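Side-chain contacts in PKS_KS domain-containing protein (Photorhabdus luminescens subsp. laumondii, PDB 6SMO), which probably acts as a 3-oxoacyl-[acyl-carrier-protein] synthase of the thiolase-like superfamily and holds a dodecanal chain bearing five ketones in its pocket: residues M306-C311 against L424-S429; D196-A201 against S433-R438; N342-I347 against P402-D407; V292-A295 against L301-D304. One frame throughout, in Å; residues are numbered along the deposited sequence.

Interaction 1. Residues M306-C311 against L424-S429; sequences MAMARC and LSSGFS. With LKZ (3,5,7,9,11-pentakis(oxidanylidene)dodecanal), chain H.
Met-308 reaches from helix 306-319 to strand 420-427 and meets Leu-424, Ser-425 and Ser-426 almost entirely with the last two atoms of its side chain. Its CB leaves the helix toward the strand, and chi1 of 174° carries CG opposite the backbone N, in the direction of the sheet. Near its base the chain runs beside helix 337-350, where CG packs on Ala-346. Bends at chi2 and chi3 then lay the thioether over the strand: SD lies 4.0 Å from Leu-424 CG, and the terminal methyl CE sits 3.9 Å from Leu-424 CB. The same methyl lies 3.6 Å from the backbone oxygen Ser-425 O and 3.4 Å from Ser-426 OG. That hydroxyl is already hydrogen-bonded to His-432 ND1, so the methyl rests beside an oxygen whose polar partner lies elsewhere. Ser-425 turns its side chain away from the helix and bonds Asn-375 OD1.

At Gly-427 and Phe-428 the segment lines the pocket of the bound dodecanal. Phe-428 N donates a hydrogen bond to LKZ O23 (2.6 Å, 159° at the hydrogen), and LKZ C3 stands 3.6 Å above one face of the Phe-428 ring, offset toward its rim. The ketone is thus held by a backbone N-H while an aromatic face lies against its carbon. Between helix and strand themselves there is no hydrogen bond: the thioether end of Met-308 makes the contact by van der Waals packing, the serine hydroxyls bond partners elsewhere, and the ligand is gripped further on by the backbone N-H of Phe-428.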
loop_
_atom_site.group_PDB
_atom_site.type_symbol
_atom_site.label_atom_id
_atom_site.label_comp_id
_atom_site.label_asym_id
_atom_site.label_seq_id
_atom_site.Cartn_x
_atom_site.Cartn_y
_atom_site.Cartn_z
ATOM N N MET B 306 -18.285 8.551 9.061
ATOM C CA MET B 306 -18.336 9.884 8.398
ATOM C C MET B 306 -17.296 9.946 7.272
ATOM O O MET B 306 -17.613 10.526 6.215
ATOM C CB MET B 306 -18.067 11.011 9.401
ATOM C CG MET B 306 -19.161 11.178 10.440
ATOM S SD MET B 306 -20.683 11.882 9.754
ATOM C CE MET B 306 -21.640 12.110 11.252
ATOM N N ALA B 307 -16.103 9.382 7.498
ATOM C CA ALA B 307 -14.971 9.370 6.542
ATOM C C ALA B 307 -15.376 8.619 5.266
ATOM O O ALA B 307 -15.201 9.185 4.169
ATOM C CB ALA B 307 -13.754 8.749 7.182
ATOM N N MET B 308 -15.901 7.398 5.417
ATOM C CA MET B 308 -16.367 6.534 4.297
ATOM C C MET B 308 -17.489 7.249 3.533
ATOM O O MET B 308 -17.494 7.164 2.290
ATOM C CB MET B 308 -16.871 5.181 4.817
ATOM C CG MET B 308 -17.494 4.295 3.747
ATOM S SD MET B 308 -16.396 3.984 2.338
ATOM C CE MET B 308 -15.692 2.404 2.806
ATOM N N ALA B 309 -18.395 7.924 4.249
ATOM C CA ALA B 309 -19.530 8.694 3.685
ATOM C C ALA B 309 -19.004 9.840 2.812
ATOM O O ALA B 309 -19.603 10.088 1.747
ATOM C CB ALA B 309 -20.416 9.208 4.794
ATOM N N ARG B 310 -17.930 10.509 3.248
ATOM C CA ARG B 310 -17.288 11.631 2.509
ATOM C C ARG B 310 -16.614 11.083 1.244
ATOM O O ARG B 310 -16.658 11.777 0.210
ATOM C CB ARG B 310 -16.281 12.377 3.393
ATOM C CG ARG B 310 -16.056 13.823 2.974
ATOM C CD ARG B 310 -15.086 14.584 3.860
ATOM N NE ARG B 310 -13.737 14.630 3.304
ATOM C CZ ARG B 310 -12.739 13.800 3.611
ATOM N NH1 ARG B 310 -11.558 13.954 3.033
ATOM N NH2 ARG B 310 -12.910 12.825 4.489
ATOM N N CYS B 311 -16.023 9.886 1.329
ATOM C CA CYS B 311 -15.322 9.189 0.213
ATOM C C CYS B 311 -16.322 8.824 -0.893
ATOM O O CYS B 311 -15.978 9.008 -2.077
ATOM C CB CYS B 311 -14.608 7.935 0.704
ATOM S SG CYS B 311 -13.389 7.297 -0.474
ATOM N N LEU B 424 -17.330 -0.167 -2.269
ATOM C CA LEU B 424 -16.673 0.338 -1.034
ATOM C C LEU B 424 -15.530 -0.610 -0.651
ATOM O O LEU B 424 -15.757 -1.837 -0.659
ATOM C CB LEU B 424 -17.715 0.433 0.086
ATOM C CG LEU B 424 -18.657 1.638 0.037
ATOM C CD1 LEU B 424 -19.205 1.876 -1.363
ATOM C CD2 LEU B 424 -19.801 1.462 1.023
ATOM N N SER B 425 -14.354 -0.056 -0.341
ATOM C CA SER B 425 -13.164 -0.797 0.159
ATOM C C SER B 425 -12.566 -0.068 1.367
ATOM O O SER B 425 -12.633 1.176 1.406
ATOM C CB SER B 425 -12.139 -0.994 -0.927
ATOM O OG SER B 425 -12.592 -1.943 -1.881
ATOM N N SER B 426 -12.003 -0.831 2.307
ATOM C CA SER B 426 -11.378 -0.345 3.564
ATOM C C SER B 426 -10.148 -1.200 3.884
ATOM O O SER B 426 -10.180 -2.411 3.590
ATOM C CB SER B 426 -12.364 -0.357 4.703
ATOM O OG SER B 426 -13.392 0.600 4.495
ATOM N N GLY B 427 -9.126 -0.581 4.463
ATOM C CA GLY B 427 -7.899 -1.281 4.867
ATOM C C GLY B 427 -7.277 -0.610 6.074
ATOM O O GLY B 427 -7.883 0.326 6.604
ATOM N N PHE B 428 -6.069 -1.042 6.449
ATOM C CA PHE B 428 -5.307 -0.476 7.592
ATOM C C PHE B 428 -4.757 0.903 7.219
ATOM O O PHE B 428 -4.623 1.170 6.025
ATOM C CB PHE B 428 -4.241 -1.445 8.099
ATOM C CG PHE B 428 -4.793 -2.632 8.841
ATOM C CD1 PHE B 428 -6.117 -2.663 9.231
ATOM C CD2 PHE B 428 -3.989 -3.705 9.164
ATOM C CE1 PHE B 428 -6.627 -3.748 9.917
ATOM C CE2 PHE B 428 -4.499 -4.789 9.851
ATOM C CZ PHE B 428 -5.816 -4.809 10.224
ATOM N N SER B 429 -4.406 1.687 8.243
ATOM C CA SER B 429 -3.974 3.113 8.196
ATOM C C SER B 429 -5.187 4.000 7.895
ATOM O O SER B 429 -5.014 5.049 7.291
ATOM C CB SER B 429 -2.784 3.424 7.319
ATOM O OG SER B 429 -1.880 2.344 7.273
HETATM C C4 LKZ H . 0.610 -8.878 8.165
HETATM C C5 LKZ H . 0.803 -7.533 7.511
HETATM C C6 LKZ H . 0.128 -7.308 6.154
HETATM C C7 LKZ H . -0.998 -6.312 6.330
HETATM C C8 LKZ H . -1.790 -5.835 5.107
HETATM C C10 LKZ H . -6.853 -4.851 5.962
HETATM C C22 LKZ H . 1.843 -9.713 7.882
HETATM C C11 LKZ H . -7.114 -5.868 4.881
HETATM O O19 LKZ H . -7.642 -6.942 5.108
HETATM C C3 LKZ H . -5.412 -4.440 5.726
HETATM O O23 LKZ H . -5.119 -3.265 5.595
HETATM C C2 LKZ H . -4.385 -5.562 5.527
HETATM C C9 LKZ H . -2.964 -5.005 5.634
HETATM O O20 LKZ H . -2.745 -3.955 6.206
HETATM O O21 LKZ H . -1.298 -5.939 7.443
HETATM O O22 LKZ H . 1.497 -6.685 8.048
HETATM O O24 LKZ H . 2.770 -9.798 8.674
HETATM C C23 LKZ H . 1.855 -10.442 6.553
#

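Interaction 2. Residues D196-A201 against S433-R438; sequences DALGIA and SVIVMR
Similar first torsions bring Asp-196 and Ser-433 together: chi1 is -69° in each, which places Asp-196 CG and Ser-433 OG opposite their own carbonyl carbons. The serine is directed from strand 431-438 toward helix 193-206, whereas the aspartate leaves its helix obliquely and only its carboxylate closes the distance. Ser-433 OG donates to Asp-196 OD1 at 2.7 Å, meeting the oxygen on its syn side and 16° out of the carboxylate plane. Two residues further along both helix and strand the contact becomes apolar. Leu-198 and Ile-435 both direct their side chains across the interface, and their branch ends touch at Leu-198 CD1 and Ile-435 CD1, 4.2 Å apart. Ser-379 of helix 372-388 lies against both residues, and Leu-267 and Leu-269 of strand 263-271 pack on Leu-198.

Helix 193-206 and helix 372-388 belong to the central helical layer of the thiolase fold, and the contact fixes the first of them to a strand of the C-terminal half. Other groups share the carboxylate: Tyr-289 OH also bonds OD1, Thr-189 OG1 bonds OD2, and Lys-153 of the partner chain, the Ketoacyl_synth_N domain-containing protein, forms a salt bridge with OD2. Ser-433 OG in turn bonds Ser-291 OG. A buried acid with two hydroxyls on one oxygen and a hydroxyl and an ammonium group on the other is well compensated. The lysine would be expected to favour its ionised form, so the junction couples helix, sheet and neighbouring chain through one carboxylate.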
loop_
_atom_site.group_PDB
_atom_site.type_symbol
_atom_site.label_atom_id
_atom_site.label_comp_id
_atom_site.label_asym_id
_atom_site.label_seq_id
_atom_site.Cartn_x
_atom_site.Cartn_y
_atom_site.Cartn_z
ATOM N N ASP B 196 -7.317 1.311 -5.487
ATOM C CA ASP B 196 -6.320 2.397 -5.695
ATOM C C ASP B 196 -5.560 2.144 -7.004
ATOM O O ASP B 196 -5.245 3.133 -7.696
ATOM C CB ASP B 196 -5.383 2.526 -4.490
ATOM C CG ASP B 196 -6.062 3.053 -3.237
ATOM O OD1 ASP B 196 -7.263 3.382 -3.309
ATOM O OD2 ASP B 196 -5.383 3.136 -2.195
ATOM N N ALA B 197 -5.288 0.876 -7.329
ATOM C CA ALA B 197 -4.665 0.436 -8.601
ATOM C C ALA B 197 -5.616 0.730 -9.768
ATOM O O ALA B 197 -5.140 1.218 -10.810
ATOM C CB ALA B 197 -4.310 -1.027 -8.530
ATOM N N LEU B 198 -6.909 0.437 -9.593
ATOM C CA LEU B 198 -7.985 0.757 -10.571
ATOM C C LEU B 198 -8.127 2.280 -10.686
ATOM O O LEU B 198 -8.357 2.767 -11.810
ATOM C CB LEU B 198 -9.299 0.110 -10.117
ATOM C CG LEU B 198 -9.344 -1.416 -10.185
ATOM C CD1 LEU B 198 -10.508 -1.962 -9.374
ATOM C CD2 LEU B 198 -9.431 -1.895 -11.626
ATOM N N GLY B 199 -7.989 2.992 -9.561
ATOM C CA GLY B 199 -8.082 4.463 -9.474
ATOM C C GLY B 199 -7.003 5.159 -10.288
ATOM O O GLY B 199 -7.354 6.059 -11.077
ATOM N N ILE B 200 -5.736 4.769 -10.105
ATOM C CA ILE B 200 -4.565 5.370 -10.813
ATOM C C ILE B 200 -4.609 4.955 -12.291
ATOM O O ILE B 200 -4.201 5.773 -13.138
ATOM C CB ILE B 200 -3.231 4.996 -10.130
ATOM C CG1 ILE B 200 -2.113 5.973 -10.510
ATOM C CG2 ILE B 200 -2.835 3.554 -10.414
ATOM C CD1 ILE B 200 -0.950 5.983 -9.547
ATOM N N ALA B 201 -5.088 3.738 -12.579
ATOM C CA ALA B 201 -5.291 3.197 -13.944
ATOM C C ALA B 201 -6.354 4.023 -14.679
ATOM O O ALA B 201 -6.156 4.309 -15.875
ATOM C CB ALA B 201 -5.683 1.741 -13.871
ATOM N N SER B 433 -11.591 3.733 0.227
ATOM C CA SER B 433 -11.520 3.860 -1.251
ATOM C C SER B 433 -12.852 3.430 -1.873
ATOM O O SER B 433 -13.367 2.361 -1.489
ATOM C CB SER B 433 -10.365 3.068 -1.807
ATOM O OG SER B 433 -9.127 3.660 -1.441
ATOM N N VAL B 434 -13.380 4.246 -2.790
ATOM C CA VAL B 434 -14.676 4.026 -3.497
ATOM C C VAL B 434 -14.454 4.246 -4.998
ATOM O O VAL B 434 -13.779 5.232 -5.355
ATOM C CB VAL B 434 -15.777 4.957 -2.949
ATOM C CG1 VAL B 434 -17.103 4.764 -3.670
ATOM C CG2 VAL B 434 -15.962 4.790 -1.448
ATOM N N ILE B 435 -14.991 3.351 -5.834
ATOM C CA ILE B 435 -15.103 3.534 -7.313
ATOM C C ILE B 435 -16.585 3.460 -7.691
ATOM O O ILE B 435 -17.314 2.651 -7.085
ATOM C CB ILE B 435 -14.256 2.507 -8.097
ATOM C CG1 ILE B 435 -14.555 1.063 -7.687
ATOM C CG2 ILE B 435 -12.775 2.826 -7.974
ATOM C CD1 ILE B 435 -14.151 0.036 -8.717
ATOM N N VAL B 436 -17.009 4.295 -8.643
ATOM C CA VAL B 436 -18.399 4.330 -9.185
ATOM C C VAL B 436 -18.385 3.653 -10.558
ATOM O O VAL B 436 -17.746 4.201 -11.476
ATOM C CB VAL B 436 -18.937 5.772 -9.269
ATOM C CG1 VAL B 436 -20.352 5.817 -9.830
ATOM C CG2 VAL B 436 -18.875 6.476 -7.923
ATOM N N MET B 437 -19.050 2.500 -10.678
ATOM C CA MET B 437 -19.221 1.763 -11.956
ATOM C C MET B 437 -20.631 2.017 -12.497
ATOM O O MET B 437 -21.534 2.318 -11.692
ATOM C CB MET B 437 -18.994 0.261 -11.768
ATOM C CG MET B 437 -17.542 -0.089 -11.519
ATOM S SD MET B 437 -17.148 -1.780 -12.015
ATOM C CE MET B 437 -15.369 -1.774 -11.804
ATOM N N ARG B 438 -20.796 1.893 -13.816
ATOM C CA ARG B 438 -22.007 2.320 -14.563
ATOM C C ARG B 438 -22.214 1.389 -15.764
ATOM O O ARG B 438 -21.206 0.946 -16.350
ATOM C CB ARG B 438 -21.829 3.777 -15.004
ATOM C CG ARG B 438 -23.088 4.442 -15.539
ATOM C CD ARG B 438 -22.802 5.873 -15.954
ATOM N NE ARG B 438 -23.973 6.562 -16.476
ATOM C CZ ARG B 438 -23.983 7.817 -16.918
ATOM N NH1 ARG B 438 -22.875 8.541 -16.908
ATOM N NH2 ARG B 438 -25.107 8.345 -17.374
#

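Interaction 3. Residues N342-I347 against P402-D407; sequences NESNAI and PDCDLD
Ser-344 faces Cys-404 and Leu-406 across the contact and touches each with a different part of itself. Its OG lies 3.8 Å from Cys-404 SG, a polar neighbour but not a hydrogen bond. The body of the residue takes the leucine: Leu-406 points into the side of the helix, end-on, with CD1 leading, 3.6 Å from the backbone oxygen Ser-344 O and 4.1 Å from Ser-344 CB. The same methyl is shared with the next turn, where Ile-347 CG2 stands 4.4 Å from Leu-406 CD1. One branch of a loop leucine therefore rests in the angle between two residues of helix 337-350 that lie on the same side of it.

In the second shell, Ser-344 OG is bonded to Asp-340 O one turn earlier in its helix and to Tyr-408 OH just beyond the loop segment, which accounts for its polar end. With chi1 at -63° the hydroxyl stands opposite its own carbonyl carbon, directed back toward that preceding turn. Ile-360 packs on both Ile-347 and Leu-406, closing the apolar cluster from the side of strand 360-361, while Asp-405 OD1 makes a salt bridge with Lys-348. On a different side of the helix Glu-343 accepts bonds from the backbone nitrogens of His-332 and Gly-333.

Helix 337-350 connects the parallel neighbouring strands 326-330 and 360-361 as a beta-alpha-beta crossover. Loop 402-407 packs at the periphery of the C-terminal half, against a helix on the outer face of the sheet, in the layered alpha-beta-alpha-beta-alpha thiolase fold.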
loop_
_atom_site.group_PDB
_atom_site.type_symbol
_atom_site.label_atom_id
_atom_site.label_comp_id
_atom_site.label_asym_id
_atom_site.label_seq_id
_atom_site.Cartn_x
_atom_site.Cartn_y
_atom_site.Cartn_z
ATOM N N ASN B 342 -19.852 0.254 10.289
ATOM C CA ASN B 342 -19.207 1.470 9.720
ATOM C C ASN B 342 -19.792 1.759 8.332
ATOM O O ASN B 342 -20.140 2.929 8.074
ATOM C CB ASN B 342 -17.681 1.327 9.673
ATOM C CG ASN B 342 -16.984 2.477 8.978
ATOM O OD1 ASN B 342 -16.917 2.521 7.752
ATOM N ND2 ASN B 342 -16.438 3.402 9.752
ATOM N N GLU B 343 -19.893 0.732 7.483
ATOM C CA GLU B 343 -20.364 0.843 6.074
ATOM C C GLU B 343 -21.874 1.109 6.039
ATOM O O GLU B 343 -22.303 1.926 5.203
ATOM C CB GLU B 343 -20.024 -0.428 5.291
ATOM C CG GLU B 343 -18.550 -0.555 4.961
ATOM C CD GLU B 343 -18.231 -1.658 3.969
ATOM O OE1 GLU B 343 -18.393 -2.842 4.330
ATOM O OE2 GLU B 343 -17.837 -1.332 2.833
ATOM N N SER B 344 -22.645 0.430 6.895
ATOM C CA SER B 344 -24.123 0.564 6.995
ATOM C C SER B 344 -24.489 2.014 7.328
ATOM O O SER B 344 -25.352 2.579 6.627
ATOM C CB SER B 344 -24.691 -0.396 8.009
ATOM O OG SER B 344 -24.451 -1.739 7.618
ATOM N N ASN B 345 -23.841 2.590 8.347
ATOM C CA ASN B 345 -24.069 3.985 8.814
ATOM C C ASN B 345 -23.545 4.978 7.766
ATOM O O ASN B 345 -24.126 6.075 7.665
ATOM C CB ASN B 345 -23.437 4.235 10.187
ATOM C CG ASN B 345 -24.147 3.509 11.311
ATOM O OD1 ASN B 345 -25.362 3.322 11.271
ATOM N ND2 ASN B 345 -23.399 3.102 12.323
ATOM N N ALA B 346 -22.492 4.612 7.026
ATOM C CA ALA B 346 -21.892 5.435 5.947
ATOM C C ALA B 346 -22.893 5.593 4.795
ATOM O O ALA B 346 -23.086 6.737 4.336
ATOM C CB ALA B 346 -20.597 4.821 5.472
ATOM N N ILE B 347 -23.508 4.488 4.360
ATOM C CA ILE B 347 -24.538 4.452 3.275
ATOM C C ILE B 347 -25.780 5.220 3.746
ATOM O O ILE B 347 -26.381 5.930 2.916
ATOM C CB ILE B 347 -24.865 2.998 2.869
ATOM C CG1 ILE B 347 -23.653 2.303 2.242
ATOM C CG2 ILE B 347 -26.074 2.941 1.946
ATOM C CD1 ILE B 347 -23.720 0.793 2.278
ATOM N N PRO B 402 -29.735 -5.621 14.796
ATOM C CA PRO B 402 -30.592 -4.434 14.853
ATOM C C PRO B 402 -29.920 -3.162 14.307
ATOM O O PRO B 402 -30.628 -2.321 13.782
ATOM C CB PRO B 402 -30.922 -4.282 16.347
ATOM C CG PRO B 402 -29.814 -5.027 17.061
ATOM C CD PRO B 402 -29.442 -6.163 16.132
ATOM N N ASP B 403 -28.591 -3.055 14.433
ATOM C CA ASP B 403 -27.789 -1.888 13.969
ATOM C C ASP B 403 -27.678 -1.919 12.440
ATOM O O ASP B 403 -27.910 -0.866 11.812
ATOM C CB ASP B 403 -26.405 -1.863 14.623
ATOM C CG ASP B 403 -26.434 -1.691 16.133
ATOM O OD1 ASP B 403 -27.372 -1.036 16.632
ATOM O OD2 ASP B 403 -25.517 -2.213 16.798
ATOM N N CYS B 404 -27.321 -3.077 11.873
ATOM C CA CYS B 404 -27.263 -3.339 10.408
ATOM C C CYS B 404 -28.655 -3.752 9.914
ATOM O O CYS B 404 -28.955 -4.964 9.942
ATOM C CB CYS B 404 -26.240 -4.424 10.085
ATOM S SG CYS B 404 -24.554 -4.012 10.602
ATOM N N ASP B 405 -29.470 -2.783 9.479
ATOM C CA ASP B 405 -30.905 -2.983 9.133
ATOM C C ASP B 405 -31.183 -2.497 7.702
ATOM O O ASP B 405 -32.295 -1.984 7.464
ATOM C CB ASP B 405 -31.814 -2.297 10.158
ATOM C CG ASP B 405 -31.632 -0.790 10.249
ATOM O OD1 ASP B 405 -30.513 -0.314 9.966
ATOM O OD2 ASP B 405 -32.612 -0.103 10.601
ATOM N N LEU B 406 -30.223 -2.669 6.787
ATOM C CA LEU B 406 -30.394 -2.413 5.329
ATOM C C LEU B 406 -30.649 -3.748 4.619
ATOM O O LEU B 406 -30.546 -4.799 5.281
ATOM C CB LEU B 406 -29.140 -1.726 4.776
ATOM C CG LEU B 406 -28.832 -0.340 5.344
ATOM C CD1 LEU B 406 -27.401 0.069 5.031
ATOM C CD2 LEU B 406 -29.809 0.699 4.815
ATOM N N ASP B 407 -30.977 -3.701 3.324
ATOM C CA ASP B 407 -31.173 -4.899 2.462
ATOM C C ASP B 407 -29.793 -5.449 2.087
ATOM O O ASP B 407 -29.067 -4.757 1.348
ATOM C CB ASP B 407 -32.009 -4.555 1.224
ATOM C CG ASP B 407 -32.331 -5.739 0.325
ATOM O OD1 ASP B 407 -31.909 -6.868 0.655
ATOM O OD2 ASP B 407 -33.007 -5.523 -0.702
#

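Interaction 4. Residues V292-A295 against L301-D304; sequences VNNA and LPAD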
loop_
_atom_site.group_PDB
_atom_site.type_symbol
_atom_site.label_atom_id
_atom_site.label_comp_id
_atom_site.label_asym_id
_atom_site.label_seq_id
_atom_site.Cartn_x
_atom_site.Cartn_y
_atom_site.Cartn_z
ATOM N N VAL B 292 -9.807 8.615 0.854
ATOM C CA VAL B 292 -9.623 9.493 2.047
ATOM C C VAL B 292 -8.912 8.697 3.146
ATOM O O VAL B 292 -8.676 7.487 2.946
ATOM C CB VAL B 292 -10.972 10.047 2.551
ATOM C CG1 VAL B 292 -11.671 10.888 1.496
ATOM C CG2 VAL B 292 -11.892 8.941 3.048
ATOM N N ASN B 293 -8.593 9.366 4.258
ATOM C CA ASN B 293 -8.062 8.751 5.503
ATOM C C ASN B 293 -9.076 8.975 6.630
ATOM O O ASN B 293 -9.797 9.993 6.586
ATOM C CB ASN B 293 -6.686 9.309 5.880
ATOM C CG ASN B 293 -5.652 9.145 4.788
ATOM O OD1 ASN B 293 -5.564 8.090 4.162
ATOM N ND2 ASN B 293 -4.859 10.179 4.557
ATOM N N ASN B 294 -9.125 8.051 7.594
ATOM C CA ASN B 294 -9.986 8.133 8.805
ATOM C C ASN B 294 -9.435 9.202 9.752
ATOM O O ASN B 294 -10.240 10.008 10.259
ATOM C CB ASN B 294 -10.073 6.795 9.546
ATOM C CG ASN B 294 -11.140 5.874 8.998
ATOM O OD1 ASN B 294 -12.280 6.289 8.801
ATOM N ND2 ASN B 294 -10.788 4.618 8.772
ATOM N N ALA B 295 -8.116 9.189 9.978
ATOM C CA ALA B 295 -7.407 9.969 11.020
ATOM C C ALA B 295 -7.985 9.604 12.395
ATOM O O ALA B 295 -8.184 10.519 13.221
ATOM C CB ALA B 295 -7.514 11.447 10.731
ATOM N N LEU B 301 -12.181 0.807 13.173
ATOM C CA LEU B 301 -13.048 1.681 12.334
ATOM C C LEU B 301 -14.150 2.276 13.208
ATOM O O LEU B 301 -14.736 1.571 14.028
ATOM C CB LEU B 301 -13.637 0.848 11.192
ATOM C CG LEU B 301 -12.632 0.336 10.160
ATOM C CD1 LEU B 301 -13.187 -0.860 9.404
ATOM C CD2 LEU B 301 -12.235 1.442 9.194
ATOM N N PRO B 302 -14.474 3.581 13.062
ATOM C CA PRO B 302 -15.506 4.217 13.883
ATOM C C PRO B 302 -16.929 3.834 13.447
ATOM O O PRO B 302 -17.114 3.478 12.295
ATOM C CB PRO B 302 -15.241 5.714 13.667
ATOM C CG PRO B 302 -14.688 5.785 12.260
ATOM C CD PRO B 302 -13.873 4.517 12.097
ATOM N N ALA B 303 -17.890 3.932 14.370
ATOM C CA ALA B 303 -19.296 3.489 14.202
ATOM C C ALA B 303 -20.040 4.422 13.238
ATOM O O ALA B 303 -20.745 3.903 12.347
ATOM C CB ALA B 303 -19.980 3.427 15.545
ATOM N N ASP B 304 -19.892 5.741 13.412
ATOM C CA ASP B 304 -20.628 6.789 12.649
ATOM C C ASP B 304 -20.346 6.640 11.147
ATOM O O ASP B 304 -21.302 6.776 10.357
ATOM C CB ASP B 304 -20.292 8.197 13.156
ATOM C CG ASP B 304 -18.819 8.566 13.098
ATOM O OD1 ASP B 304 -17.992 7.662 12.865
ATOM O OD2 ASP B 304 -18.508 9.757 13.292
#
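Asn-294 gives up more surface than any other residue here, about as much as Leu-301 and Pro-302 together, and its carboxamide does all the touching. The two ends of that amide are divided between the partners. Asn-294 ND2 lies 3.5 Å from Leu-301 CD2, the leucine crossing the asparagine at about a right angle so that a single methyl comes up to the nitrogen. Asn-294 OD1 is 4.1 Å from Pro-302 CD, a looser approach in which the ring passes the side chain at a slant.

The approach of Leu-301 depends on its outer atoms: its CB does not set out toward Asn-294, but chi1 of -67° and chi2 of 159° bring CD2 round to the amide. The CB of Pro-302, by contrast, sets out toward the asparagine, although the ring touches it through CD. Both residues belong to the excursion that follows strand 284-293 and leads into helix 306-319, the first leg of a beta-alpha-beta crossover to the parallel strand 326-330 in the C-terminal half of the thiolase fold. The contact brings the start of this connection against its later part.

No hydrogen bond joins the two segments, and the polar partner of the amide oxygen lies outside them: OD1 bonds His-432 NE2 on strand 431-438, which gives the carboxamide a fixed point while its nitrogen faces the leucine methyl. Leu-301 also packs on His-432, as well as on Asn-339 of helix 337-350, and its backbone oxygen bonds Gln-338 NE2, while the preceding Asn-293 bonds the partner chain, the Ketoacyl_synth_N domain-containing protein.

Interactions 1 and 2 meet where strands 420-427 and 431-438 pair: Ser-425 N lies 2.9 Å from Ser-433 O, a probable hydrogen bond, and Met-308 SD packs on Val-434 CG2 at 3.9 Å. His-432 of strand 431-438 ties interaction 1 to interaction 4 through its two ring nitrogens, ND1 to Ser-426 and NE2 to Asn-294. Interaction 4 is joined to interaction 3 by two probable hydrogen bonds, Asn-342 ND2 to Pro-302 O (2.6 Å) and Asn-345 ND2 to Ala-303 O (2.8 Å). Interaction 1 alone contains ligand-pocket residues; the side chains of Leu-301 and Asp-196 are about 8 and 10 Å from a bound dodecanal. Interactions 2 and 3 do not touch, their centres being 23 Å apart.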